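Local coordinates for protein N-deoxyribosyltransferase (Bacillus psychrosaccharolyticus, PDB 6EVS) that transfers 2-deoxyribose between nucleobases and serves as a biocatalyst for making modified nucleosides, at residues H18-H31 / E119-T131. Residues are numbered along the deposited sequence; the frame is centred on the assembly and turned at random.
Sequences HVSKAEQVLRDLGH and EDWNDVENYDFAT
Trp121 lays its indole along helix 18-28, meeting Lys21, Ala22 and Val25 in turn. From CB, its CG stands anti to the carbonyl carbon (chi1 -74°), which directs the ring system toward that helix. The pyrrole part, CD1 and NE1, lies under the Lys21 chain: Lys21 CG sits over this face, 3.6 Å from the centroid of the five-membered ring, a CH-pi contact. Further out, CE3 of Trp121 approaches Val25 CG1 at 4.0 Å, and CH2, at the far end of the benzo ring, reaches Ala22 CB at 3.6 Å. Lys21 bends at chi2, its CE passes near Trp121 CD1, and NZ bonds to OE1 of Gln24 in its own helix. One turn on, Glu125 crosses Val25 at about a right angle, with its OE1 3.6 Å from Val25 CG2. Leu26 CD2 touches both Val124 CG1 and Phe129 CZ, while Leu29 sets CD1 near Val124 O and against Phe129 CE1, and CD2 near Glu125 O. Beyond the Schellman motif at Gly30, His31 brings NE2 3.3 Å above the centre of one Phe129 face, the ring planes being inclined at 45°; its ND1 is hydrogen-bonded to the backbone N of Ala2. Tyr127 CD2 lies over the rim of the opposite Phe129 face. Helix 13-28, the crossover between strands 3-7 and 32-34, and helix 121-126, which follows the last strand, run 25° apart on the same face of the five-stranded parallel sheet. Beneath them, Ala22 and Phe129 touch strands 3-7 and 68-72, Val124 packs on 68-72 and edge strand 116-118, and Trp121 stacks on Phe99 of strand 96-99.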
loop_
_atom_site.group_PDB
_atom_site.type_symbol
_atom_site.label_atom_id
_atom_site.label_comp_id
_atom_site.label_asym_id
_atom_site.label_seq_id
_atom_site.Cartn_x
_atom_site.Cartn_y
_atom_site.Cartn_z
ATOM N N HIS A 18 20.569 -19.537 -17.000
ATOM C CA HIS A 18 19.995 -18.214 -17.248
ATOM C C HIS A 18 20.181 -17.289 -16.045
ATOM O O HIS A 18 20.453 -16.093 -16.213
ATOM C CB HIS A 18 18.512 -18.338 -17.599
ATOM C CG HIS A 18 18.244 -19.165 -18.821
ATOM N ND1 HIS A 18 17.297 -20.166 -18.850
ATOM C CD2 HIS A 18 18.792 -19.131 -20.057
ATOM C CE1 HIS A 18 17.279 -20.721 -20.048
ATOM N NE2 HIS A 18 18.181 -20.114 -20.800
ATOM N N VAL A 19 20.022 -17.813 -14.827
ATOM C CA VAL A 19 20.233 -16.995 -13.629
ATOM C C VAL A 19 21.670 -16.489 -13.573
ATOM O O VAL A 19 21.926 -15.319 -13.268
ATOM C CB VAL A 19 19.871 -17.802 -12.366
ATOM C CG1 VAL A 19 20.412 -17.111 -11.105
ATOM C CG2 VAL A 19 18.371 -17.973 -12.270
ATOM N N SER A 20 22.626 -17.369 -13.869
ATOM C CA SER A 20 24.044 -17.013 -13.852
ATOM C C SER A 20 24.357 -15.898 -14.844
ATOM O O SER A 20 25.118 -14.970 -14.538
ATOM C CB SER A 20 24.875 -18.267 -14.168
ATOM O OG SER A 20 26.251 -17.964 -14.279
ATOM N N LYS A 21 23.801 -15.985 -16.052
ATOM C CA LYS A 21 24.030 -14.940 -17.040
ATOM C C LYS A 21 23.396 -13.633 -16.591
ATOM O O LYS A 21 23.989 -12.561 -16.764
ATOM C CB LYS A 21 23.478 -15.369 -18.402
ATOM C CG LYS A 21 23.630 -14.321 -19.513
ATOM C CD LYS A 21 25.090 -13.923 -19.706
ATOM C CE LYS A 21 25.325 -13.237 -21.041
ATOM N NZ LYS A 21 26.786 -13.067 -21.304
ATOM N N ALA A 22 22.197 -13.707 -16.005
ATOM C CA ALA A 22 21.537 -12.503 -15.500
ATOM C C ALA A 22 22.366 -11.842 -14.407
ATOM O O ALA A 22 22.536 -10.615 -14.401
ATOM C CB ALA A 22 20.139 -12.834 -14.974
ATOM N N GLU A 23 22.862 -12.639 -13.455
ATOM C CA GLU A 23 23.722 -12.101 -12.403
ATOM C C GLU A 23 24.925 -11.386 -13.006
ATOM O O GLU A 23 25.217 -10.231 -12.662
ATOM C CB GLU A 23 24.186 -13.218 -11.469
ATOM C CG GLU A 23 23.095 -13.857 -10.606
ATOM C CD GLU A 23 23.541 -15.208 -10.046
ATOM O OE1 GLU A 23 24.613 -15.698 -10.481
ATOM O OE2 GLU A 23 22.835 -15.770 -9.173
ATOM N N GLN A 24 25.600 -12.042 -13.953
ATOM C CA GLN A 24 26.800 -11.474 -14.558
ATOM C C GLN A 24 26.485 -10.195 -15.324
ATOM O O GLN A 24 27.206 -9.198 -15.212
ATOM C CB GLN A 24 27.459 -12.504 -15.483
ATOM C CG GLN A 24 28.381 -11.882 -16.530
ATOM C CD GLN A 24 28.422 -12.665 -17.832
ATOM O OE1 GLN A 24 28.108 -12.139 -18.904
ATOM N NE2 GLN A 24 28.820 -13.930 -17.744
ATOM N N VAL A 25 25.415 -10.204 -16.120
ATOM C CA VAL A 25 25.108 -9.037 -16.944
ATOM C C VAL A 25 24.727 -7.851 -16.063
ATOM O O VAL A 25 25.248 -6.739 -16.228
ATOM C CB VAL A 25 23.996 -9.367 -17.955
ATOM C CG1 VAL A 25 23.410 -8.079 -18.547
ATOM C CG2 VAL A 25 24.543 -10.266 -19.067
ATOM N N LEU A 26 23.813 -8.074 -15.115
ATOM C CA LEU A 26 23.313 -6.956 -14.320
ATOM C C LEU A 26 24.383 -6.427 -13.378
ATOM O O LEU A 26 24.434 -5.218 -13.124
ATOM C CB LEU A 26 22.064 -7.368 -13.536
ATOM C CG LEU A 26 20.866 -7.792 -14.391
ATOM C CD1 LEU A 26 19.736 -8.346 -13.547
ATOM C CD2 LEU A 26 20.368 -6.628 -15.242
ATOM N N ARG A 27 25.258 -7.304 -12.874
ATOM C CA ARG A 27 26.306 -6.860 -11.957
ATOM C C ARG A 27 27.438 -6.162 -12.701
ATOM O O ARG A 27 28.035 -5.215 -12.178
ATOM C CB ARG A 27 26.836 -8.048 -11.148
ATOM C CG ARG A 27 25.887 -8.482 -10.035
ATOM C CD ARG A 27 26.477 -9.580 -9.121
ATOM N NE ARG A 27 25.525 -9.896 -8.057
ATOM C CZ ARG A 27 25.336 -11.102 -7.530
ATOM N NH1 ARG A 27 26.046 -12.134 -7.958
ATOM N NH2 ARG A 27 24.444 -11.265 -6.561
ATOM N N ASP A 28 27.750 -6.613 -13.917
ATOM C CA ASP A 28 28.753 -5.921 -14.715
ATOM C C ASP A 28 28.287 -4.532 -15.118
ATOM O O ASP A 28 29.116 -3.677 -15.446
ATOM C CB ASP A 28 29.101 -6.720 -15.975
ATOM C CG ASP A 28 29.858 -8.001 -15.663
ATOM O OD1 ASP A 28 30.444 -8.102 -14.562
ATOM O OD2 ASP A 28 29.871 -8.899 -16.531
ATOM N N LEU A 29 26.979 -4.300 -15.136
ATOM C CA LEU A 29 26.445 -2.968 -15.375
ATOM C C LEU A 29 26.513 -2.083 -14.133
ATOM O O LEU A 29 26.139 -0.908 -14.209
ATOM C CB LEU A 29 25.002 -3.073 -15.878
ATOM C CG LEU A 29 24.833 -3.615 -17.307
ATOM C CD1 LEU A 29 23.387 -4.026 -17.567
ATOM C CD2 LEU A 29 25.311 -2.607 -18.357
ATOM N N GLY A 30 26.998 -2.606 -13.007
ATOM C CA GLY A 30 27.134 -1.840 -11.784
ATOM C C GLY A 30 25.977 -1.956 -10.816
ATOM O O GLY A 30 26.004 -1.302 -9.763
ATOM N N HIS A 31 24.975 -2.779 -11.120
ATOM C CA HIS A 31 23.800 -2.873 -10.270
ATOM C C HIS A 31 24.066 -3.790 -9.080
ATOM O O HIS A 31 24.937 -4.662 -9.118
ATOM C CB HIS A 31 22.603 -3.379 -11.074
ATOM C CG HIS A 31 22.250 -2.498 -12.234
ATOM N ND1 HIS A 31 21.754 -1.217 -12.075
ATOM C CD2 HIS A 31 22.343 -2.704 -13.570
ATOM C CE1 HIS A 31 21.548 -0.679 -13.264
ATOM N NE2 HIS A 31 21.897 -1.560 -14.187
ATOM N N GLU A 119 14.338 -9.922 -24.946
ATOM C CA GLU A 119 14.639 -11.261 -25.434
ATOM C C GLU A 119 16.104 -11.441 -25.807
ATOM O O GLU A 119 16.476 -12.518 -26.283
ATOM C CB GLU A 119 13.737 -11.618 -26.629
ATOM C CG GLU A 119 12.273 -11.861 -26.243
ATOM C CD GLU A 119 11.450 -12.361 -27.414
ATOM O OE1 GLU A 119 12.061 -12.682 -28.436
ATOM O OE2 GLU A 119 10.205 -12.431 -27.318
ATOM N N ASP A 120 16.948 -10.437 -25.578
ATOM C CA ASP A 120 18.374 -10.568 -25.841
ATOM C C ASP A 120 19.127 -9.805 -24.766
ATOM O O ASP A 120 18.672 -8.754 -24.302
ATOM C CB ASP A 120 18.746 -10.038 -27.229
ATOM C CG ASP A 120 20.239 -10.146 -27.521
ATOM O OD1 ASP A 120 20.687 -9.525 -28.511
ATOM O OD2 ASP A 120 20.964 -10.852 -26.780
ATOM N N TRP A 121 20.291 -10.329 -24.374
ATOM C CA TRP A 121 21.011 -9.671 -23.283
ATOM C C TRP A 121 21.633 -8.354 -23.739
ATOM O O TRP A 121 21.759 -7.424 -22.937
ATOM C CB TRP A 121 22.063 -10.615 -22.689
ATOM C CG TRP A 121 21.441 -11.700 -21.851
ATOM C CD1 TRP A 121 21.424 -13.042 -22.123
ATOM C CD2 TRP A 121 20.710 -11.530 -20.637
ATOM N NE1 TRP A 121 20.744 -13.714 -21.133
ATOM C CE2 TRP A 121 20.289 -12.807 -20.216
ATOM C CE3 TRP A 121 20.378 -10.419 -19.853
ATOM C CZ2 TRP A 121 19.553 -13.001 -19.043
ATOM C CZ3 TRP A 121 19.646 -10.620 -18.685
ATOM C CH2 TRP A 121 19.244 -11.899 -18.295
ATOM N N ASN A 122 21.994 -8.228 -25.025
ATOM C CA ASN A 122 22.541 -6.949 -25.469
ATOM C C ASN A 122 21.507 -5.831 -25.360
ATOM O O ASN A 122 21.868 -4.671 -25.118
ATOM C CB ASN A 122 23.086 -7.077 -26.891
ATOM C CG ASN A 122 24.334 -7.933 -26.947
ATOM O OD1 ASN A 122 24.287 -9.097 -27.347
ATOM N ND2 ASN A 122 25.458 -7.368 -26.514
ATOM N N ASP A 123 20.220 -6.160 -25.497
ATOM C CA ASP A 123 19.181 -5.158 -25.282
ATOM C C ASP A 123 19.139 -4.721 -23.824
ATOM O O ASP A 123 18.924 -3.539 -23.535
ATOM C CB ASP A 123 17.820 -5.702 -25.709
ATOM C CG ASP A 123 17.711 -5.883 -27.204
ATOM O OD1 ASP A 123 18.514 -5.267 -27.935
ATOM O OD2 ASP A 123 16.830 -6.647 -27.644
ATOM N N VAL A 124 19.324 -5.667 -22.898
ATOM C CA VAL A 124 19.437 -5.318 -21.484
ATOM C C VAL A 124 20.684 -4.478 -21.248
ATOM O O VAL A 124 20.684 -3.556 -20.427
ATOM C CB VAL A 124 19.453 -6.584 -20.601
ATOM C CG1 VAL A 124 19.604 -6.197 -19.135
ATOM C CG2 VAL A 124 18.211 -7.439 -20.808
ATOM N N GLU A 125 21.770 -4.793 -21.953
ATOM C CA GLU A 125 23.022 -4.082 -21.726
ATOM C C GLU A 125 22.939 -2.629 -22.170
ATOM O O GLU A 125 23.649 -1.779 -21.619
ATOM C CB GLU A 125 24.170 -4.802 -22.431
ATOM C CG GLU A 125 24.703 -5.953 -21.592
ATOM C CD GLU A 125 25.259 -7.093 -22.416
ATOM O OE1 GLU A 125 25.348 -8.211 -21.868
ATOM O OE2 GLU A 125 25.612 -6.878 -23.596
ATOM N N ASN A 126 22.071 -2.322 -23.134
ATOM C CA ASN A 126 21.897 -0.960 -23.624
ATOM C C ASN A 126 20.722 -0.223 -22.986
ATOM O O ASN A 126 20.561 0.973 -23.237
ATOM C CB ASN A 126 21.724 -0.970 -25.145
ATOM C CG ASN A 126 22.976 -1.430 -25.866
ATOM O OD1 ASN A 126 24.096 -1.173 -25.418
ATOM N ND2 ASN A 126 22.793 -2.112 -26.993
ATOM N N TYR A 127 19.907 -0.902 -22.176
ATOM C CA TYR A 127 18.751 -0.271 -21.548
ATOM C C TYR A 127 19.179 0.849 -20.599
ATOM O O TYR A 127 20.153 0.713 -19.853
ATOM C CB TYR A 127 17.949 -1.326 -20.784
ATOM C CG TYR A 127 16.640 -0.837 -20.217
ATOM C CD1 TYR A 127 15.521 -0.669 -21.032
ATOM C CD2 TYR A 127 16.519 -0.546 -18.857
ATOM C CE1 TYR A 127 14.312 -0.229 -20.502
ATOM C CE2 TYR A 127 15.318 -0.115 -18.323
ATOM C CZ TYR A 127 14.220 0.047 -19.146
ATOM O OH TYR A 127 13.029 0.482 -18.604
ATOM N N ASP A 128 18.435 1.957 -20.616
ATOM C CA ASP A 128 18.719 3.089 -19.735
ATOM C C ASP A 128 17.986 2.870 -18.415
ATOM O O ASP A 128 16.808 3.209 -18.283
ATOM C CB ASP A 128 18.308 4.404 -20.390
ATOM C CG ASP A 128 18.881 5.619 -19.670
ATOM O OD1 ASP A 128 19.195 5.519 -18.462
ATOM O OD2 ASP A 128 19.018 6.677 -20.314
ATOM N N PHE A 129 18.696 2.309 -17.433
ATOM C CA PHE A 129 18.119 2.054 -16.117
ATOM C C PHE A 129 17.814 3.348 -15.366
ATOM O O PHE A 129 16.924 3.369 -14.506
ATOM C CB PHE A 129 19.079 1.202 -15.281
ATOM C CG PHE A 129 19.088 -0.248 -15.642
ATOM C CD1 PHE A 129 19.812 -0.697 -16.736
ATOM C CD2 PHE A 129 18.390 -1.169 -14.878
ATOM C CE1 PHE A 129 19.840 -2.050 -17.060
ATOM C CE2 PHE A 129 18.418 -2.515 -15.190
ATOM C CZ PHE A 129 19.138 -2.957 -16.287
ATOM N N ALA A 130 18.551 4.421 -15.658
ATOM C CA ALA A 130 18.346 5.684 -14.952
ATOM C C ALA A 130 16.968 6.270 -15.249
ATOM O O ALA A 130 16.237 6.657 -14.330
ATOM C CB ALA A 130 19.446 6.679 -15.333
ATOM N N THR A 131 16.595 6.337 -16.535
ATOM C CA THR A 131 15.327 6.929 -16.945
ATOM C C THR A 131 14.193 5.918 -17.042
ATOM O O THR A 131 13.021 6.324 -17.049
ATOM C CB THR A 131 15.474 7.634 -18.296
ATOM O OG1 THR A 131 15.954 6.707 -19.275
ATOM C CG2 THR A 131 16.449 8.801 -18.194
#